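Local coordinates for probable transcriptional regulator (Rhodococcus jostii, PDB 3HIM), which probably regulates transcription by binding DNA through a helix-turn-helix motif, as a member of the TetR family, at residues Arg174-Pro177 / Asp183-Ile186; Ser135-Phe140 / Ala164-Gly169. All blocks are in the same frame, centred on the assembly; numbering follows the deposited sequence.

Overall arrangement
Both contacts lie in the C-terminal part of the chain, which in TetR proteins usually serves ligand binding and dimerisation, and both use helix 158-175. Following the chain, contact 2 comes first: helix 123-149 runs out, the chain turns back, and helix 158-175 packs against it, closing a loop of 23 intervening residues. Contact 1 then opens at the far end of helix 158-175 and closes the short loop into helix 184-198. The two follow one another in series, neither nested nor crossed, with centres about 17 Å apart. Together they tie three consecutive long helices into one bundle, and residues of both reach the second subunit.

Contact 1. Residues Arg174-Pro177 / Asp183-Ile186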
loop_
_atom_site.group_PDB
_atom_site.type_symbol
_atom_site.label_atom_id
_atom_site.label_comp_id
_atom_site.label_asym_id
_atom_site.label_seq_id
_atom_site.Cartn_x
_atom_site.Cartn_y
_atom_site.Cartn_z
ATOM N N ARG B 174 0.677 5.194 1.448
ATOM C CA ARG B 174 1.891 4.695 2.088
ATOM C C ARG B 174 3.106 5.526 1.713
ATOM O O ARG B 174 3.798 5.999 2.595
ATOM C CB ARG B 174 2.149 3.224 1.722
ATOM C CG ARG B 174 3.357 2.582 2.451
ATOM C CD ARG B 174 3.635 1.143 1.944
ATOM N NE ARG B 174 3.843 1.152 0.493
ATOM C CZ ARG B 174 4.964 1.533 -0.104
ATOM N NH1 ARG B 174 6.033 1.897 0.612
ATOM N NH2 ARG B 174 5.028 1.541 -1.424
ATOM N N TRP B 175 3.358 5.710 0.413
ATOM C CA TRP B 175 4.651 6.275 -0.037
ATOM C C TRP B 175 4.648 7.771 -0.271
ATOM O O TRP B 175 5.708 8.383 -0.338
ATOM C CB TRP B 175 5.196 5.570 -1.299
ATOM C CG TRP B 175 4.293 5.683 -2.520
ATOM C CD1 TRP B 175 3.398 4.740 -2.973
ATOM C CD2 TRP B 175 4.205 6.782 -3.437
ATOM N NE1 TRP B 175 2.747 5.195 -4.101
ATOM C CE2 TRP B 175 3.230 6.438 -4.416
ATOM C CE3 TRP B 175 4.845 8.022 -3.529
ATOM C CZ2 TRP B 175 2.889 7.291 -5.467
ATOM C CZ3 TRP B 175 4.492 8.880 -4.574
ATOM C CH2 TRP B 175 3.530 8.504 -5.534
ATOM N N PHE B 176 3.470 8.359 -0.433
ATOM C CA PHE B 176 3.392 9.765 -0.812
ATOM C C PHE B 176 3.627 10.664 0.412
ATOM O O PHE B 176 3.228 10.314 1.509
ATOM C CB PHE B 176 2.033 10.031 -1.445
ATOM C CG PHE B 176 1.834 11.435 -1.929
ATOM C CD1 PHE B 176 1.355 12.418 -1.066
ATOM C CD2 PHE B 176 2.095 11.763 -3.251
ATOM C CE1 PHE B 176 1.159 13.720 -1.502
ATOM C CE2 PHE B 176 1.903 13.076 -3.707
ATOM C CZ PHE B 176 1.435 14.048 -2.834
ATOM N N PRO B 177 4.308 11.815 0.236
ATOM C CA PRO B 177 4.982 12.315 -0.970
ATOM C C PRO B 177 6.384 11.741 -1.166
ATOM O O PRO B 177 7.056 11.410 -0.186
ATOM C CB PRO B 177 5.095 13.814 -0.711
ATOM C CG PRO B 177 5.148 13.942 0.779
ATOM C CD PRO B 177 4.345 12.792 1.341
ATOM N N ASP B 183 3.189 16.449 -5.629
ATOM C CA ASP B 183 1.988 17.135 -6.080
ATOM C C ASP B 183 0.954 16.067 -6.490
ATOM O O ASP B 183 1.176 15.358 -7.471
ATOM C CB ASP B 183 2.347 18.056 -7.264
ATOM C CG ASP B 183 1.150 18.808 -7.820
ATOM O OD1 ASP B 183 -0.003 18.412 -7.550
ATOM O OD2 ASP B 183 1.366 19.795 -8.552
ATOM N N PRO B 184 -0.169 15.947 -5.737
ATOM C CA PRO B 184 -1.227 14.968 -6.073
ATOM C C PRO B 184 -1.654 14.986 -7.553
ATOM O O PRO B 184 -1.949 13.945 -8.130
ATOM C CB PRO B 184 -2.422 15.390 -5.197
ATOM C CG PRO B 184 -1.867 16.270 -4.122
ATOM C CD PRO B 184 -0.518 16.784 -4.565
ATOM N N ARG B 185 -1.680 16.166 -8.155
ATOM C CA ARG B 185 -2.180 16.309 -9.519
ATOM C C ARG B 185 -1.271 15.578 -10.501
ATOM O O ARG B 185 -1.765 14.951 -11.427
ATOM C CB ARG B 185 -2.323 17.785 -9.892
ATOM C CG ARG B 185 -3.349 18.521 -9.017
ATOM C CD ARG B 185 -3.209 20.036 -9.118
ATOM N NE ARG B 185 -1.802 20.416 -9.155
ATOM C CZ ARG B 185 -1.349 21.663 -9.098
ATOM N NH1 ARG B 185 -2.190 22.686 -8.974
ATOM N NH2 ARG B 185 -0.039 21.882 -9.153
ATOM N N ILE B 186 0.042 15.632 -10.269
ATOM C CA ILE B 186 1.016 14.946 -11.131
ATOM C C ILE B 186 0.885 13.409 -11.006
ATOM O O ILE B 186 0.794 12.685 -12.010
ATOM C CB ILE B 186 2.484 15.433 -10.854
ATOM C CG1 ILE B 186 2.615 16.928 -11.171
ATOM C CG2 ILE B 186 3.506 14.590 -11.631
ATOM C CD1 ILE B 186 3.992 17.564 -10.835
#
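The turn between the last two helices of this TetR-family subunit is closed where F176, the first residue past helix 158-175, meets D183 and P184 at the start of helix 184-198. F176 does the reaching: its CG lies anti to the backbone N (chi1 -178°), which carries the ring across to the new helix with CZ leading. CZ comes 3.8 Å from P184 CD, and the same atom lies 4.1 Å from D183 N. The proline side chain lies crosswise to that of F176, a small apolar touch against the first turn of the helix. The peptide bond before P177 is cis, consistent with P177 CB sitting over the centre of one face of the F176 ring, 3.9 Å above its plane.

D183 is the N-cap of helix 184-198. Its OD1 accepts from R185 N at 2.9 Å, the donor lying 39° out of the carboxylate plane. The R185 side chain curls back to the side of the same carboxylate: R185 NH2 meets D183 OD2 at 2.6 Å on its syn side, a salt bridge. One carboxylate thus both caps the helix and holds the guanidinium, which should limit its rotation.

Helix 89-106 packs here too, A105 touching both F176 and P184, while R108 of helix 108-116 lies against F176 and P177. W175 packs on I187 and Y191 of helix 184-198 and on L163 of the second subunit, so this end of helix 158-175 lies at the subunit interface.

Contact 2. Residues Ser135-Phe140 / Ala164-Gly169; sequences STTKVF and AITSLG
F140 lies under the branch methyl of I165, whose CG2 sits almost exactly over the middle of the ring. That methyl is 3.8 Å from the centroid of the F140 ring and only 5° off the ring normal, a well-centred CH-pi contact in which all six ring carbons are at nearly the same distance.

T166, one residue on, adds a second methyl. Its CG2 approaches F140 CD2 obliquely at 3.7 Å, the two side chains running antiparallel, side by side. The same methyl also reaches T137, lying 3.8 Å from T137 OG1, with the two threonine side chains set crosswise. A chi1 of 58° sets T166 CG2 anti to the carbonyl carbon, on the side of helix 123-149, and leaves OG1 turned back to its own helix, where it hydrogen-bonds chiefly to L163 O, with A162 O also within bonding reach. The contact across is van der Waals, made by methyls and a ring; T137 OG1 merely rests against the T166 methyl and has its own weak hydrogen bond to R133 O. T137 and T166 form the closest backbone pair, CA to CA 6.4 Å.

Y100 of helix 89-106 closes in beside it, meeting the F140 ring edge-to-face while its OH donates to T166 O; V97 of the same helix touches both F140 and I165. The local axes approach to 9.9 Å in a steeply inclined crossing, the N-to-C directions 122° apart. Such buried helix-to-helix packing is what builds the all-helical C-terminal domain of TetR-family regulators.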
loop_
_atom_site.group_PDB
_atom_site.type_symbol
_atom_site.label_atom_id
_atom_site.label_comp_id
_atom_site.label_asym_id
_atom_site.label_seq_id
_atom_site.Cartn_x
_atom_site.Cartn_y
_atom_site.Cartn_z
ATOM N N SER B 135 -17.768 -1.675 -2.279
ATOM C CA SER B 135 -18.457 -0.657 -3.092
ATOM C C SER B 135 -17.497 0.252 -3.833
ATOM O O SER B 135 -17.770 0.635 -4.955
ATOM C CB SER B 135 -19.391 0.202 -2.254
ATOM O OG SER B 135 -20.445 -0.587 -1.769
ATOM N N THR B 136 -16.381 0.588 -3.189
ATOM C CA THR B 136 -15.339 1.412 -3.777
ATOM C C THR B 136 -14.769 0.750 -5.027
ATOM O O THR B 136 -14.633 1.396 -6.078
ATOM C CB THR B 136 -14.231 1.711 -2.727
ATOM O OG1 THR B 136 -14.832 2.381 -1.615
ATOM C CG2 THR B 136 -13.168 2.617 -3.285
ATOM N N THR B 137 -14.467 -0.547 -4.933
ATOM C CA THR B 137 -13.937 -1.269 -6.082
ATOM C C THR B 137 -14.987 -1.324 -7.190
ATOM O O THR B 137 -14.652 -1.157 -8.360
ATOM C CB THR B 137 -13.504 -2.713 -5.707
ATOM O OG1 THR B 137 -12.515 -2.653 -4.687
ATOM C CG2 THR B 137 -12.901 -3.454 -6.912
ATOM N N LYS B 138 -16.249 -1.548 -6.816
ATOM C CA LYS B 138 -17.324 -1.701 -7.797
ATOM C C LYS B 138 -17.530 -0.444 -8.685
ATOM O O LYS B 138 -18.000 -0.557 -9.830
ATOM C CB LYS B 138 -18.643 -2.134 -7.123
ATOM N N VAL B 139 -17.157 0.733 -8.160
ATOM C CA VAL B 139 -17.221 1.981 -8.943
ATOM C C VAL B 139 -16.326 1.849 -10.157
ATOM O O VAL B 139 -16.688 2.260 -11.269
ATOM C CB VAL B 139 -16.811 3.240 -8.131
ATOM C CG1 VAL B 139 -16.740 4.488 -9.050
ATOM C CG2 VAL B 139 -17.783 3.475 -6.971
ATOM N N PHE B 140 -15.162 1.251 -9.948
ATOM C CA PHE B 140 -14.232 1.080 -11.047
ATOM C C PHE B 140 -14.681 -0.055 -11.962
ATOM O O PHE B 140 -14.643 0.094 -13.176
ATOM C CB PHE B 140 -12.784 0.902 -10.556
ATOM C CG PHE B 140 -12.182 2.164 -9.957
ATOM C CD1 PHE B 140 -11.917 3.278 -10.756
ATOM C CD2 PHE B 140 -11.868 2.231 -8.599
ATOM C CE1 PHE B 140 -11.357 4.451 -10.209
ATOM C CE2 PHE B 140 -11.317 3.387 -8.047
ATOM C CZ PHE B 140 -11.058 4.504 -8.851
ATOM N N ALA B 164 -6.152 -3.716 -9.486
ATOM C CA ALA B 164 -4.893 -3.009 -9.656
ATOM C C ALA B 164 -5.056 -1.504 -9.436
ATOM O O ALA B 164 -4.202 -0.867 -8.817
ATOM C CB ALA B 164 -4.264 -3.306 -11.000
ATOM N N ILE B 165 -6.148 -0.935 -9.940
ATOM C CA ILE B 165 -6.388 0.491 -9.775
ATOM C C ILE B 165 -6.638 0.855 -8.306
ATOM O O ILE B 165 -6.120 1.849 -7.792
ATOM C CB ILE B 165 -7.555 0.980 -10.686
ATOM C CG1 ILE B 165 -7.098 1.056 -12.148
ATOM C CG2 ILE B 165 -8.075 2.343 -10.218
ATOM C CD1 ILE B 165 -8.254 1.000 -13.156
ATOM N N THR B 166 -7.421 0.038 -7.616
ATOM C CA THR B 166 -7.753 0.337 -6.232
ATOM C C THR B 166 -6.473 0.166 -5.402
ATOM O O THR B 166 -6.181 0.980 -4.514
ATOM C CB THR B 166 -8.899 -0.542 -5.713
ATOM O OG1 THR B 166 -8.529 -1.905 -5.844
ATOM C CG2 THR B 166 -10.110 -0.352 -6.558
ATOM N N SER B 167 -5.693 -0.858 -5.748
ATOM C CA SER B 167 -4.424 -1.110 -5.094
ATOM C C SER B 167 -3.423 0.070 -5.231
ATOM O O SER B 167 -2.793 0.495 -4.241
ATOM C CB SER B 167 -3.832 -2.425 -5.595
ATOM O OG SER B 167 -2.497 -2.500 -5.183
ATOM N N LEU B 168 -3.297 0.614 -6.447
ATOM C CA LEU B 168 -2.420 1.791 -6.681
ATOM C C LEU B 168 -2.802 3.020 -5.862
ATOM O O LEU B 168 -1.929 3.668 -5.277
ATOM C CB LEU B 168 -2.366 2.182 -8.168
ATOM C CG LEU B 168 -1.591 1.203 -9.051
ATOM C CD1 LEU B 168 -1.835 1.529 -10.511
ATOM C CD2 LEU B 168 -0.122 1.272 -8.712
ATOM N N GLY B 169 -4.094 3.351 -5.845
ATOM C CA GLY B 169 -4.594 4.500 -5.057
ATOM C C GLY B 169 -4.306 4.323 -3.562
ATOM O O GLY B 169 -3.734 5.204 -2.924
#